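Local coordinates for GphF (Cystobacter violaceus, PDB 6MFC), which is a GNAT-like decarboxylase that probably generates the acyl starter unit in the initiation of polyketide biosynthesis, at residues Arg45-Pro48 and Ala49-Ala53. Residues are numbered along the deposited sequence; the frame is centred on the assembly and turned at random.
Sequences RCWP and APLRA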
loop_
_atom_site.group_PDB
_atom_site.type_symbol
_atom_site.label_atom_id
_atom_site.label_comp_id
_atom_site.label_asym_id
_atom_site.label_seq_id
_atom_site.Cartn_x
_atom_site.Cartn_y
_atom_site.Cartn_z
ATOM N N ARG A 45 -7.712 -9.853 -9.454
ATOM C CA ARG A 45 -8.161 -10.754 -8.400
ATOM C C ARG A 45 -8.185 -10.075 -7.037
ATOM O O ARG A 45 -9.015 -10.428 -6.191
ATOM C CB ARG A 45 -7.263 -11.993 -8.345
ATOM C CG ARG A 45 -7.416 -12.923 -9.532
ATOM C CD ARG A 45 -6.373 -14.030 -9.503
ATOM N NE ARG A 45 -6.972 -15.348 -9.684
ATOM C CZ ARG A 45 -7.259 -16.181 -8.689
ATOM N NH1 ARG A 45 -6.996 -15.836 -7.436
ATOM N NH2 ARG A 45 -7.806 -17.362 -8.945
ATOM N N CYS A 46 -7.297 -9.108 -6.803
ATOM C CA CYS A 46 -7.215 -8.503 -5.480
ATOM C C CYS A 46 -8.205 -7.359 -5.297
ATOM O O CYS A 46 -8.615 -7.083 -4.164
ATOM C CB CYS A 46 -5.795 -8.009 -5.219
ATOM S SG CYS A 46 -4.547 -9.315 -5.210
ATOM N N TRP A 47 -8.613 -6.698 -6.380
ATOM C CA TRP A 47 -9.439 -5.509 -6.262
ATOM C C TRP A 47 -10.636 -5.578 -7.200
ATOM O O TRP A 47 -10.529 -6.111 -8.313
ATOM C CB TRP A 47 -8.622 -4.248 -6.571
ATOM C CG TRP A 47 -7.435 -4.081 -5.686
ATOM C CD1 TRP A 47 -6.159 -4.494 -5.937
ATOM C CD2 TRP A 47 -7.411 -3.457 -4.399
ATOM N NE1 TRP A 47 -5.340 -4.162 -4.885
ATOM C CE2 TRP A 47 -6.086 -3.525 -3.927
ATOM C CE3 TRP A 47 -8.382 -2.847 -3.599
ATOM C CZ2 TRP A 47 -5.706 -3.004 -2.691
ATOM C CZ3 TRP A 47 -8.004 -2.331 -2.373
ATOM C CH2 TRP A 47 -6.677 -2.413 -1.931
ATOM N N PRO A 48 -11.783 -5.052 -6.781
ATOM C CA PRO A 48 -12.904 -4.892 -7.711
ATOM C C PRO A 48 -12.609 -3.801 -8.729
ATOM O O PRO A 48 -11.707 -2.978 -8.555
ATOM C CB PRO A 48 -14.072 -4.503 -6.800
ATOM C CG PRO A 48 -13.420 -3.876 -5.615
ATOM C CD PRO A 48 -12.118 -4.598 -5.420
ATOM N N ALA A 49 -13.402 -3.804 -9.801
ATOM C CA ALA A 49 -13.153 -2.937 -10.953
ATOM C C ALA A 49 -12.909 -1.473 -10.602
ATOM O O ALA A 49 -11.945 -0.895 -11.129
ATOM C CB ALA A 49 -14.315 -3.074 -11.948
ATOM N N PRO A 50 -13.706 -0.815 -9.749
ATOM C CA PRO A 50 -13.454 0.613 -9.484
ATOM C C PRO A 50 -12.134 0.896 -8.785
ATOM O O PRO A 50 -11.667 2.041 -8.834
ATOM C CB PRO A 50 -14.643 1.026 -8.604
ATOM C CG PRO A 50 -15.694 0.014 -8.883
ATOM C CD PRO A 50 -14.950 -1.264 -9.096
ATOM N N LEU A 51 -11.517 -0.092 -8.138
ATOM C CA LEU A 51 -10.298 0.128 -7.369
ATOM C C LEU A 51 -9.065 -0.494 -8.015
ATOM O O LEU A 51 -8.026 -0.605 -7.357
ATOM C CB LEU A 51 -10.461 -0.403 -5.941
ATOM C CG LEU A 51 -11.334 0.393 -4.966
ATOM C CD1 LEU A 51 -12.815 0.103 -5.174
ATOM C CD2 LEU A 51 -10.925 0.109 -3.528
ATOM N N ARG A 52 -9.148 -0.895 -9.280
ATOM C CA ARG A 52 -8.022 -1.518 -9.961
ATOM C C ARG A 52 -7.165 -0.472 -10.657
ATOM O O ARG A 52 -7.681 0.455 -11.289
ATOM C CB ARG A 52 -8.502 -2.541 -10.992
ATOM C CG ARG A 52 -9.350 -3.656 -10.429
ATOM C CD ARG A 52 -9.495 -4.779 -11.436
ATOM N NE ARG A 52 -10.418 -5.812 -10.976
ATOM C CZ ARG A 52 -11.505 -6.189 -11.639
ATOM N NH1 ARG A 52 -11.805 -5.626 -12.801
ATOM N NH2 ARG A 52 -12.288 -7.136 -11.144
ATOM N N ALA A 53 -5.850 -0.628 -10.543
ATOM C CA ALA A 53 -4.945 0.184 -11.338
ATOM C C ALA A 53 -5.019 -0.239 -12.800
ATOM O O ALA A 53 -5.243 -1.408 -13.123
ATOM C CB ALA A 53 -3.510 0.055 -10.827
#
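R52 folds back over the W47-P48 backbone at a surface turn, while L51 meets the W47 indole. The R52 side chain runs extended from CG to NE. Its NE donates to W47 O at 2.7 Å. The bond is bent, 141° at the hydrogen, and W47 O sits at the guanidinium edge, somewhat out of its plane. One face of the guanidinium lies over the P48-A49 peptide, with A49 N above its centre. NE also makes a weak hydrogen bond to A44 O in the last turn of helix 36-46. On the indole side, L51 crosses W47 at about a right angle. With W47 CG anti to the carbonyl carbon, chi1 -58°, the indole is set beside L51, where L51 CD2 meets W47 CE3 obliquely at 3.9 Å. L51 CD1 packs on P48 CG at 4.0 Å. On the pyrrole side of the indole, W47 NE1 hydrogen-bonds N118 OD1, which limits the ring's rotation. L51 N donates to P48 O at 2.9 Å and closes the turn. The arrangement is a type I beta-turn, P48 to L51, with a short 3-10 segment, linking helix 36-46 to helix 55-64 in the GNAT fold.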